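Local structure of L-lysine 6-oxidase (Marinomonas mediterranea, 3WEU) at residues V38-T43 with G146-V151; R142-V147 with G191-L196; S289-N294 with Q409-G414. The protein oxidises the epsilon-amino group of L-lysine by means of a cysteine tryptophylquinone cofactor, releasing ammonium and the hydrogen peroxide responsible for its antibacterial action. One frame throughout, in Å; residues are numbered along the deposited sequence.

Contact 1. Residues V38-T43 with G146-V151; sequences VDLKPT and GVMATV
Met148 makes every close contact on its side of the interface, laying its thioether end against the isobutyl group of Leu40. Its methyl CE rests 3.8 Å from Leu40 CD2, and the other branch is only slightly more distant, with Leu40 CD1 at 4.1 Å from Met148 CE. The sulfur shares in the packing, since Met148 SD is 4.0 Å from Leu40 CD2. The side chain is folded rather than extended: chi2 (-67°) and chi3 (-57°) both bend it, and the hooked thioether thereby reaches the turn opposite.

A second kind of approach joins this thioether to backbone carbonyls. Met148 CE comes within 3.3 Å of Val38 O, a close van der Waals meeting of a methyl group with an oxygen, while Met148 SD lies 3.9 Å from Asp39 O.

The setting illustrates how two loops between strands of the N-terminal beta-sheet region can touch through one side chain, Met148, reaching over to the other loop. Residues 37-41 link strand 34-36 to strand 42-43, and a backbone hydrogen bond between Thr43 and Glu35 closes the ends of this turn. Residues 146-149 lead from strand 137-145 to strand 150-154, which pair with different neighbours instead of forming a hairpin together. Leu40 and Met148 each take a left-handed backbone conformation within their connections.

Polar links between the two sides are indirect and run through residues 187-190. Asp39 makes a backbone hydrogen bond with Ser189 and Met148 one with Asp188, whereas Thr187 OG1 is hydrogen-bonded to both Gly146 O and Ala149 N. Lys41 NZ adds a hydrogen bond to Gln190 OE1.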
ATOM      1  N   VAL A  38       9.390  42.323  26.155  1.00 24.07           N
ATOM      2  CA  VAL A  38       9.068  41.428  27.267  1.00 23.40           C
ATOM      3  C   VAL A  38       7.709  41.627  27.868  1.00 21.92           C
ATOM      4  O   VAL A  38       7.229  40.714  28.519  1.00 22.74           O
ATOM      5  CB  VAL A  38      10.134  41.519  28.402  1.00 26.28           C
ATOM      6  CG1 VAL A  38      11.460  41.043  27.821  1.00 32.14           C
ATOM      7  CG2 VAL A  38      10.182  42.906  28.962  1.00 24.84           C
ATOM      8  N   ASP A  39       7.127  42.807  27.609  1.00 21.72           N
ATOM      9  CA  ASP A  39       5.763  43.136  27.963  1.00 20.82           C
ATOM     10  C   ASP A  39       4.729  42.616  26.943  1.00 21.07           C
ATOM     11  O   ASP A  39       3.543  42.878  27.130  1.00 21.24           O
ATOM     12  CB  ASP A  39       5.578  44.649  28.053  1.00 20.81           C
ATOM     13  CG  ASP A  39       6.353  45.285  29.235  1.00 25.24           C
ATOM     14  OD1 ASP A  39       6.653  44.560  30.169  1.00 23.31           O
ATOM     15  OD2 ASP A  39       6.594  46.505  29.194  1.00 26.62           O
ATOM     16  N   LEU A  40       5.208  41.951  25.879  1.00 19.81           N
ATOM     17  CA  LEU A  40       4.385  41.411  24.807  1.00 19.91           C
ATOM     18  C   LEU A  40       3.653  42.522  23.999  1.00 20.74           C
ATOM     19  O   LEU A  40       2.571  42.291  23.456  1.00 20.07           O
ATOM     20  CB  LEU A  40       3.371  40.427  25.352  1.00 20.89           C
ATOM     21  CG  LEU A  40       3.775  38.995  25.597  1.00 26.96           C
ATOM     22  CD1 LEU A  40       5.253  38.670  25.716  1.00 26.96           C
ATOM     23  CD2 LEU A  40       2.861  38.239  26.550  1.00 25.80           C
ATOM     24  N   LYS A  41       4.288  43.681  23.864  1.00 19.94           N
ATOM     25  CA  LYS A  41       3.885  44.694  22.933  1.00 20.34           C
ATOM     26  C   LYS A  41       4.684  44.571  21.629  1.00 18.89           C
ATOM     27  O   LYS A  41       5.862  44.254  21.662  1.00 17.97           O
ATOM     28  CB  LYS A  41       4.094  46.041  23.525  1.00 23.67           C
ATOM     29  CG  LYS A  41       3.289  46.033  24.835  1.00 29.77           C
ATOM     30  CD  LYS A  41       3.383  47.335  25.536  1.00 38.42           C
ATOM     31  CE  LYS A  41       2.466  47.237  26.770  1.00 35.62           C
ATOM     32  NZ  LYS A  41       2.120  48.640  26.945  1.00 35.97           N
ATOM     33  N   PRO A  42       4.006  44.773  20.509  1.00 18.59           N
ATOM     34  CA  PRO A  42       4.645  44.624  19.211  1.00 19.19           C
ATOM     35  C   PRO A  42       5.753  45.648  19.071  1.00 20.21           C
ATOM     36  O   PRO A  42       5.590  46.794  19.535  1.00 19.54           O
ATOM     37  CB  PRO A  42       3.528  44.904  18.223  1.00 21.17           C
ATOM     38  CG  PRO A  42       2.366  45.407  19.012  1.00 22.59           C
ATOM     39  CD  PRO A  42       2.583  45.126  20.424  1.00 19.21           C
ATOM     40  N   THR A  43       6.879  45.256  18.502  1.00 19.86           N
ATOM     41  CA  THR A  43       7.975  46.169  18.306  1.00 19.19           C
ATOM     42  C   THR A  43       8.188  46.406  16.795  1.00 18.55           C
ATOM     43  O   THR A  43       7.610  47.304  16.249  1.00 20.77           O
ATOM     44  CB  THR A  43       9.228  45.659  19.002  1.00 18.99           C
ATOM     45  OG1 THR A  43       9.494  44.304  18.657  1.00 20.19           O
ATOM     46  CG2 THR A  43       9.051  45.764  20.586  1.00 20.66           C
ATOM     47  N   GLY A 146      -5.210  39.592  34.070  1.00 20.13           N
ATOM     48  CA  GLY A 146      -4.082  40.175  34.800  1.00 20.67           C
ATOM     49  C   GLY A 146      -2.866  40.444  33.915  1.00 23.41           C
ATOM     50  O   GLY A 146      -2.894  40.372  32.657  1.00 21.05           O
ATOM     51  N   VAL A 147      -1.764  40.722  34.603  1.00 20.95           N
ATOM     52  CA  VAL A 147      -0.502  41.097  33.989  1.00 21.54           C
ATOM     53  C   VAL A 147       0.300  39.892  33.612  1.00 22.76           C
ATOM     54  O   VAL A 147       0.624  39.055  34.451  1.00 21.97           O
ATOM     55  CB  VAL A 147       0.295  42.007  34.962  1.00 21.65           C
ATOM     56  CG1 VAL A 147       1.629  42.323  34.404  1.00 22.69           C
ATOM     57  CG2 VAL A 147      -0.530  43.260  35.238  1.00 22.78           C
ATOM     58  N   MET A 148       0.642  39.773  32.325  1.00 20.31           N
ATOM     59  CA  MET A 148       1.546  38.718  31.888  1.00 20.48           C
ATOM     60  C   MET A 148       1.148  37.318  32.392  1.00 22.11           C
ATOM     61  O   MET A 148       1.970  36.528  32.792  1.00 23.15           O
ATOM     62  CB  MET A 148       2.983  39.032  32.313  1.00 22.28           C
ATOM     63  CG  MET A 148       3.500  40.343  31.749  1.00 23.48           C
ATOM     64  SD  MET A 148       3.689  40.240  29.934  1.00 22.99           S
ATOM     65  CE  MET A 148       4.778  38.867  29.795  1.00 21.52           C
ATOM     66  N   ALA A 149      -0.105  36.948  32.173  1.00 21.18           N
ATOM     67  CA  ALA A 149      -0.600  35.615  32.448  1.00 21.55           C
ATOM     68  C   ALA A 149      -0.326  34.662  31.280  1.00 22.65           C
ATOM     69  O   ALA A 149      -0.165  35.111  30.141  1.00 22.62           O
ATOM     70  CB  ALA A 149      -2.096  35.685  32.706  1.00 23.09           C
ATOM     71  N   THR A 150      -0.226  33.375  31.587  1.00 21.25           N
ATOM     72  CA  THR A 150      -0.056  32.338  30.577  1.00 21.88           C
ATOM     73  C   THR A 150      -0.805  31.116  31.030  1.00 24.45           C
ATOM     74  O   THR A 150      -0.574  30.638  32.146  1.00 21.36           O
ATOM     75  CB  THR A 150       1.385  31.936  30.412  1.00 22.20           C
ATOM     76  OG1 THR A 150       2.179  33.054  30.047  1.00 20.00           O
ATOM     77  CG2 THR A 150       1.532  30.920  29.296  1.00 24.63           C
ATOM     78  N   VAL A 151      -1.709  30.591  30.205  1.00 21.36           N
ATOM     79  CA  VAL A 151      -2.313  29.274  30.453  1.00 22.45           C
ATOM     80  C   VAL A 151      -2.446  28.445  29.177  1.00 21.58           C
ATOM     81  O   VAL A 151      -2.952  28.928  28.161  1.00 21.59           O
ATOM     82  CB  VAL A 151      -3.647  29.400  31.193  1.00 28.40           C
ATOM     83  CG1 VAL A 151      -4.562  30.307  30.517  1.00 32.87           C
ATOM     84  CG2 VAL A 151      -4.339  28.048  31.372  1.00 34.29           C
TER

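Contact 2. Residues R142-V147 with G191-L196; sequences RSVSGV and GRLIVL
Val144 overlaps Leu193 through a single pair of methyl groups, with Val144 CG1 placed 3.7 Å from Leu193 CD1. The pair lies in the interior of the curled beta-sheet of the N-terminal region. Strand 137-145 is hydrogen-bonded there to strand 80-91, whereas strand 193-196 runs between strands 58-66 and 181-187, so the two residues meet by side-chain packing across the fold and not as partners in a ladder. Leu193 owes its reach to an extended first torsion (chi1 171°), which sets CG opposite the backbone N and carries the branch toward the valine. Around them, Leu193 packs on Trp85, Val87 and Phe63, and Val144 on Leu185 and Thr187, making this a buried apolar layer.

Toward the strand ends, side chains give way to backbone. Gly146 and Gly191 both have a positive phi (93°), which glycine takes readily, although their psi values differ, and their CA atoms come closer together than those of Val144 and Leu193. A CA-H...O contact joins them, with Gly191 CA 3.5 Å from Gly146 O and an angle of 154° at the hydrogen. One water completes the link. It accepts from Gly146 N at 3.0 Å and donates to Gly191 O at 2.8 Å, the same carbonyl oxygen that is hydrogen-bonded to Trp85 NE1.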
ATOM      1  N   ARG A 142     -10.630  28.116  28.465  1.00 19.32           N
ATOM      2  CA  ARG A 142      -9.626  28.553  29.421  1.00 20.96           C
ATOM      3  C   ARG A 142      -9.867  30.021  29.586  1.00 21.75           C
ATOM      4  O   ARG A 142     -10.386  30.674  28.665  1.00 21.32           O
ATOM      5  CB  ARG A 142      -8.190  28.333  28.914  1.00 20.00           C
ATOM      6  CG  ARG A 142      -7.697  26.918  28.720  1.00 22.03           C
ATOM      7  CD  ARG A 142      -7.694  26.078  29.996  1.00 20.71           C
ATOM      8  NE  ARG A 142      -7.391  24.701  29.731  1.00 19.13           N
ATOM      9  CZ  ARG A 142      -8.259  23.796  29.284  1.00 17.73           C
ATOM     10  NH1 ARG A 142      -9.486  24.132  28.992  1.00 20.59           N
ATOM     11  NH2 ARG A 142      -7.867  22.570  29.048  1.00 22.86           N
ATOM     12  N   SER A 143      -9.448  30.563  30.734  1.00 22.57           N
ATOM     13  CA  SER A 143      -9.539  31.987  31.080  1.00 19.93           C
ATOM     14  C   SER A 143      -8.176  32.541  31.475  1.00 21.71           C
ATOM     15  O   SER A 143      -7.308  31.833  32.033  1.00 22.14           O
ATOM     16  CB  SER A 143     -10.483  32.144  32.268  1.00 23.79           C
ATOM     17  OG  SER A 143     -11.793  31.847  31.793  1.00 27.50           O
ATOM     18  N   VAL A 144      -7.959  33.787  31.142  1.00 18.92           N
ATOM     19  CA  VAL A 144      -6.767  34.471  31.529  1.00 22.00           C
ATOM     20  C   VAL A 144      -7.157  35.877  31.934  1.00 19.02           C
ATOM     21  O   VAL A 144      -8.082  36.456  31.404  1.00 19.39           O
ATOM     22  CB  VAL A 144      -5.796  34.345  30.326  1.00 27.09           C
ATOM     23  CG1 VAL A 144      -6.141  35.319  29.199  1.00 28.40           C
ATOM     24  CG2 VAL A 144      -4.419  34.473  30.737  1.00 31.10           C
ATOM     25  N   SER A 145      -6.425  36.442  32.891  1.00 21.40           N
ATOM     26  CA  SER A 145      -6.567  37.818  33.296  1.00 19.84           C
ATOM     27  C   SER A 145      -5.347  38.301  34.020  1.00 20.17           C
ATOM     28  O   SER A 145      -4.526  37.519  34.522  1.00 21.31           O
ATOM     29  CB  SER A 145      -7.729  37.985  34.221  1.00 24.22           C
ATOM     30  OG  SER A 145      -7.540  37.193  35.398  1.00 22.97           O
ATOM     31  N   GLY A 146      -5.210  39.592  34.070  1.00 20.13           N
ATOM     32  CA  GLY A 146      -4.082  40.175  34.800  1.00 20.67           C
ATOM     33  C   GLY A 146      -2.866  40.444  33.915  1.00 23.41           C
ATOM     34  O   GLY A 146      -2.894  40.372  32.657  1.00 21.05           O
ATOM     35  N   VAL A 147      -1.764  40.722  34.603  1.00 20.95           N
ATOM     36  CA  VAL A 147      -0.502  41.097  33.989  1.00 21.54           C
ATOM     37  C   VAL A 147       0.300  39.892  33.612  1.00 22.76           C
ATOM     38  O   VAL A 147       0.624  39.055  34.451  1.00 21.97           O
ATOM     39  CB  VAL A 147       0.295  42.007  34.962  1.00 21.65           C
ATOM     40  CG1 VAL A 147       1.629  42.323  34.404  1.00 22.69           C
ATOM     41  CG2 VAL A 147      -0.530  43.260  35.238  1.00 22.78           C
ATOM     42  N   GLY A 191      -2.936  43.564  30.378  1.00 18.14           N
ATOM     43  CA  GLY A 191      -4.150  42.754  30.466  1.00 18.49           C
ATOM     44  C   GLY A 191      -4.806  42.408  29.141  1.00 19.40           C
ATOM     45  O   GLY A 191      -5.868  41.732  29.154  1.00 18.91           O
ATOM     46  N   ARG A 192      -4.191  42.788  28.005  1.00 19.15           N
ATOM     47  CA  ARG A 192      -4.759  42.437  26.715  1.00 17.62           C
ATOM     48  C   ARG A 192      -4.584  40.973  26.495  1.00 17.10           C
ATOM     49  O   ARG A 192      -3.580  40.361  26.933  1.00 15.69           O
ATOM     50  CB  ARG A 192      -4.068  43.196  25.525  1.00 19.65           C
ATOM     51  CG  ARG A 192      -4.163  44.714  25.587  1.00 18.43           C
ATOM     52  CD  ARG A 192      -3.337  45.373  24.461  1.00 19.66           C
ATOM     53  NE  ARG A 192      -3.370  46.797  24.590  1.00 20.34           N
ATOM     54  CZ  ARG A 192      -2.473  47.480  25.284  1.00 21.78           C
ATOM     55  NH1 ARG A 192      -1.404  46.876  25.777  1.00 20.69           N
ATOM     56  NH2 ARG A 192      -2.608  48.788  25.358  1.00 21.66           N
ATOM     57  N   LEU A 193      -5.529  40.385  25.760  1.00 16.96           N
ATOM     58  CA  LEU A 193      -5.444  38.967  25.425  1.00 16.39           C
ATOM     59  C   LEU A 193      -4.559  38.680  24.216  1.00 16.73           C
ATOM     60  O   LEU A 193      -4.608  39.423  23.226  1.00 17.35           O
ATOM     61  CB  LEU A 193      -6.847  38.466  25.136  1.00 16.83           C
ATOM     62  CG  LEU A 193      -6.964  37.057  24.563  1.00 16.75           C
ATOM     63  CD1 LEU A 193      -6.541  36.021  25.548  1.00 17.25           C
ATOM     64  CD2 LEU A 193      -8.416  36.714  24.101  1.00 19.02           C
ATOM     65  N   ILE A 194      -3.789  37.629  24.285  1.00 15.39           N
ATOM     66  CA  ILE A 194      -3.070  37.069  23.136  1.00 17.98           C
ATOM     67  C   ILE A 194      -3.444  35.650  23.026  1.00 17.97           C
ATOM     68  O   ILE A 194      -3.271  34.876  23.972  1.00 16.43           O
ATOM     69  CB  ILE A 194      -1.515  37.190  23.312  1.00 17.03           C
ATOM     70  CG1 ILE A 194      -1.132  38.639  23.271  1.00 17.66           C
ATOM     71  CG2 ILE A 194      -0.755  36.410  22.224  1.00 18.12           C
ATOM     72  CD1 ILE A 194       0.238  38.976  23.859  1.00 18.90           C
ATOM     73  N   VAL A 195      -4.002  35.254  21.889  1.00 16.42           N
ATOM     74  CA  VAL A 195      -4.262  33.856  21.676  1.00 15.58           C
ATOM     75  C   VAL A 195      -3.298  33.252  20.694  1.00 15.87           C
ATOM     76  O   VAL A 195      -3.092  33.794  19.625  1.00 15.62           O
ATOM     77  CB  VAL A 195      -5.668  33.639  21.104  1.00 18.11           C
ATOM     78  CG1 VAL A 195      -5.942  32.135  20.926  1.00 18.02           C
ATOM     79  CG2 VAL A 195      -6.713  34.326  21.974  1.00 18.58           C
ATOM     80  N   LEU A 196      -2.662  32.171  21.095  1.00 14.04           N
ATOM     81  CA  LEU A 196      -1.794  31.407  20.279  1.00 15.77           C
ATOM     82  C   LEU A 196      -2.478  30.071  20.096  1.00 17.32           C
ATOM     83  O   LEU A 196      -3.106  29.531  21.051  1.00 18.33           O
ATOM     84  CB  LEU A 196      -0.450  31.252  20.970  1.00 15.85           C
ATOM     85  CG  LEU A 196       0.354  32.537  21.149  1.00 16.09           C
ATOM     86  CD1 LEU A 196       1.246  32.524  22.356  1.00 17.05           C
ATOM     87  CD2 LEU A 196       1.273  32.704  19.975  1.00 17.49           C
TER
HETATM   88  O   HOH W   1      -6.472  41.112  31.862  1.00 19.60           O

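Contact 3. Residues S289-N294 with Q409-G414; sequences SDYVAN and QLFLLG
Tyr291 fits into the notch between two successive side chains of helix 407-418, Phe411 and Leu412. Its CB meets the rim of the phenylalanine ring, close to the plane of that ring, with Tyr291 CB 4.1 Å from Phe411 CZ. Farther out, the phenol passes the leucine, where Leu412 CD2 presses to 3.5 Å from Tyr291 CE2. The tyrosine can lie in this notch because its CG is trans to the backbone N (chi1 -178°).

The methyl CD2 of Leu412 is itself the bump that fills the opposing hollow. It sits at the mouth of the angle formed by the phenol and Ala293, touching both, and lies 4.0 Å from Ala293 CB. Ala293 has only a methyl here, and its CB lies 4.1 Å from Leu412 O, where the two backbones are nearest. Beyond the two segments, Phe411 stacks with Tyr287, and Gln415 NE2 is hydrogen-bonded to the carbonyls of Ser289 and Tyr291.

Strand 293-294 runs into helix 295-308 through the N-cap Asn294, while helix 407-418 leads into strand 421-422, which pairs with 293-294 in a minimal two-stranded parallel sheet.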
ATOM      1  N   SER A 289     -27.155  52.119  -8.358  1.00 20.61           N
ATOM      2  CA  SER A 289     -26.335  52.588  -9.474  1.00 23.46           C
ATOM      3  C   SER A 289     -25.818  54.005  -9.386  1.00 24.78           C
ATOM      4  O   SER A 289     -24.921  54.380 -10.145  1.00 26.05           O
ATOM      5  CB  SER A 289     -27.048  52.375 -10.830  1.00 28.42           C
ATOM      6  OG  SER A 289     -28.292  53.025 -10.818  1.00 34.12           O
ATOM      7  N   ASP A 290     -26.340  54.814  -8.473  1.00 23.05           N
ATOM      8  CA  ASP A 290     -25.758  56.113  -8.258  1.00 25.73           C
ATOM      9  C   ASP A 290     -24.616  56.137  -7.246  1.00 23.78           C
ATOM     10  O   ASP A 290     -24.048  57.191  -7.035  1.00 23.48           O
ATOM     11  CB  ASP A 290     -26.824  57.155  -7.873  1.00 33.01           C
ATOM     12  CG  ASP A 290     -27.697  56.726  -6.727  1.00 42.29           C
ATOM     13  OD1 ASP A 290     -27.557  55.590  -6.216  1.00 44.60           O
ATOM     14  OD2 ASP A 290     -28.604  57.528  -6.365  1.00 53.83           O
ATOM     15  N   TYR A 291     -24.197  54.980  -6.706  1.00 21.30           N
ATOM     16  CA  TYR A 291     -23.131  54.958  -5.725  1.00 20.04           C
ATOM     17  C   TYR A 291     -21.828  55.290  -6.380  1.00 19.72           C
ATOM     18  O   TYR A 291     -21.463  54.690  -7.395  1.00 19.92           O
ATOM     19  CB  TYR A 291     -23.008  53.576  -5.045  1.00 19.21           C
ATOM     20  CG  TYR A 291     -21.920  53.534  -3.965  1.00 20.11           C
ATOM     21  CD1 TYR A 291     -22.194  53.951  -2.687  1.00 20.56           C
ATOM     22  CD2 TYR A 291     -20.587  53.064  -4.237  1.00 20.85           C
ATOM     23  CE1 TYR A 291     -21.222  53.936  -1.689  1.00 21.52           C
ATOM     24  CE2 TYR A 291     -19.609  53.061  -3.229  1.00 20.92           C
ATOM     25  CZ  TYR A 291     -19.952  53.468  -1.951  1.00 22.01           C
ATOM     26  OH  TYR A 291     -19.064  53.510  -0.900  1.00 20.97           O
ATOM     27  N   VAL A 292     -21.124  56.249  -5.848  1.00 18.13           N
ATOM     28  CA  VAL A 292     -19.856  56.667  -6.453  1.00 19.14           C
ATOM     29  C   VAL A 292     -18.673  55.999  -5.742  1.00 21.18           C
ATOM     30  O   VAL A 292     -18.453  56.197  -4.537  1.00 18.94           O
ATOM     31  CB  VAL A 292     -19.740  58.241  -6.398  1.00 21.44           C
ATOM     32  CG1 VAL A 292     -18.395  58.714  -6.907  1.00 25.67           C
ATOM     33  CG2 VAL A 292     -20.861  58.900  -7.214  1.00 21.51           C
ATOM     34  N   ALA A 293     -17.920  55.139  -6.439  1.00 20.25           N
ATOM     35  CA  ALA A 293     -16.829  54.408  -5.813  1.00 19.59           C
ATOM     36  C   ALA A 293     -15.668  55.347  -5.621  1.00 20.72           C
ATOM     37  O   ALA A 293     -15.649  56.487  -6.138  1.00 20.65           O
ATOM     38  CB  ALA A 293     -16.423  53.217  -6.715  1.00 20.11           C
ATOM     39  N   ASN A 294     -14.651  54.885  -4.950  1.00 18.26           N
ATOM     40  CA  ASN A 294     -13.461  55.673  -4.774  1.00 17.53           C
ATOM     41  C   ASN A 294     -12.300  54.829  -5.359  1.00 20.70           C
ATOM     42  O   ASN A 294     -12.117  53.674  -4.964  1.00 17.53           O
ATOM     43  CB  ASN A 294     -13.184  55.938  -3.297  1.00 17.58           C
ATOM     44  CG  ASN A 294     -11.838  56.646  -3.071  1.00 20.09           C
ATOM     45  OD1 ASN A 294     -10.869  56.062  -2.549  1.00 15.42           O
ATOM     46  ND2 ASN A 294     -11.777  57.928  -3.464  1.00 22.54           N
ATOM     47  N   GLN A 409     -17.074  43.607  -4.674  1.00 14.24           N
ATOM     48  CA  GLN A 409     -15.947  44.046  -5.440  1.00 13.84           C
ATOM     49  C   GLN A 409     -16.340  44.320  -6.851  1.00 13.32           C
ATOM     50  O   GLN A 409     -15.908  45.282  -7.457  1.00 13.44           O
ATOM     51  CB  GLN A 409     -14.843  43.001  -5.406  1.00 13.79           C
ATOM     52  CG  GLN A 409     -14.248  42.753  -4.058  1.00 13.43           C
ATOM     53  CD  GLN A 409     -13.243  41.600  -4.089  1.00 14.51           C
ATOM     54  OE1 GLN A 409     -13.592  40.461  -4.487  1.00 14.13           O
ATOM     55  NE2 GLN A 409     -11.995  41.900  -3.754  1.00 14.65           N
ATOM     56  N   LEU A 410     -17.123  43.437  -7.426  1.00 14.51           N
ATOM     57  CA  LEU A 410     -17.407  43.575  -8.861  1.00 13.78           C
ATOM     58  C   LEU A 410     -18.364  44.745  -9.122  1.00 14.30           C
ATOM     59  O   LEU A 410     -18.204  45.501 -10.104  1.00 13.44           O
ATOM     60  CB  LEU A 410     -17.960  42.281  -9.382  1.00 15.19           C
ATOM     61  CG  LEU A 410     -18.273  42.242 -10.854  1.00 16.84           C
ATOM     62  CD1 LEU A 410     -16.990  42.232 -11.693  1.00 16.82           C
ATOM     63  CD2 LEU A 410     -19.157  41.073 -11.263  1.00 16.91           C
ATOM     64  N   PHE A 411     -19.306  44.961  -8.204  1.00 16.01           N
ATOM     65  CA  PHE A 411     -20.171  46.129  -8.310  1.00 16.09           C
ATOM     66  C   PHE A 411     -19.324  47.437  -8.359  1.00 16.21           C
ATOM     67  O   PHE A 411     -19.492  48.313  -9.196  1.00 15.83           O
ATOM     68  CB  PHE A 411     -21.128  46.210  -7.126  1.00 17.06           C
ATOM     69  CG  PHE A 411     -21.809  47.519  -7.051  1.00 15.89           C
ATOM     70  CD1 PHE A 411     -22.693  47.868  -8.047  1.00 18.74           C
ATOM     71  CD2 PHE A 411     -21.448  48.442  -6.110  1.00 15.44           C
ATOM     72  CE1 PHE A 411     -23.301  49.112  -8.055  1.00 19.25           C
ATOM     73  CE2 PHE A 411     -22.041  49.681  -6.101  1.00 17.62           C
ATOM     74  CZ  PHE A 411     -22.966  50.036  -7.087  1.00 17.39           C
ATOM     75  N   LEU A 412     -18.389  47.538  -7.443  1.00 15.57           N
ATOM     76  CA  LEU A 412     -17.540  48.692  -7.385  1.00 15.40           C
ATOM     77  C   LEU A 412     -16.661  48.844  -8.603  1.00 14.53           C
ATOM     78  O   LEU A 412     -16.483  49.951  -9.134  1.00 16.51           O
ATOM     79  CB  LEU A 412     -16.752  48.691  -6.079  1.00 15.76           C
ATOM     80  CG  LEU A 412     -17.505  48.785  -4.761  1.00 16.70           C
ATOM     81  CD1 LEU A 412     -16.685  48.462  -3.529  1.00 17.68           C
ATOM     82  CD2 LEU A 412     -18.036  50.189  -4.571  1.00 19.66           C
ATOM     83  N   LEU A 413     -16.159  47.737  -9.133  1.00 15.31           N
ATOM     84  CA  LEU A 413     -15.430  47.774 -10.366  1.00 14.09           C
ATOM     85  C   LEU A 413     -16.265  48.285 -11.546  1.00 14.80           C
ATOM     86  O   LEU A 413     -15.804  49.091 -12.339  1.00 14.43           O
ATOM     87  CB  LEU A 413     -14.744  46.388 -10.674  1.00 14.43           C
ATOM     88  CG  LEU A 413     -13.684  46.451 -11.778  1.00 15.85           C
ATOM     89  CD1 LEU A 413     -12.434  47.223 -11.337  1.00 15.86           C
ATOM     90  CD2 LEU A 413     -13.293  45.030 -12.191  1.00 17.10           C
ATOM     91  N   GLY A 414     -17.532  47.899 -11.592  1.00 17.14           N
ATOM     92  CA  GLY A 414     -18.474  48.347 -12.611  1.00 16.10           C
ATOM     93  C   GLY A 414     -18.784  49.844 -12.473  1.00 17.43           C
ATOM     94  O   GLY A 414     -18.993  50.512 -13.485  1.00 17.50           O
TER

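In the fold
Contacts 1 and 2 are neighbours in the N-terminal region, their centres 8 Å apart, and they share Gly146 and Val147 on the connection between strands 137-145 and 150-154. They also touch directly: Ala149 CB lies 3.3 Å from Val144 CG2, and Leu40 CB is 3.8 Å from Ile194 CD1. Contact 3 lies later in the chain and touches neither. Its centre is about 43 Å from that of contact 1 and 41 Å from that of contact 2, with nearest atoms about 27 and 26 Å apart. None of the segments contains the cofactor residues Cys516 and Trp581; a sulfate ion, probably from crystallisation, lies about 5 Å from the Phe411 side chain.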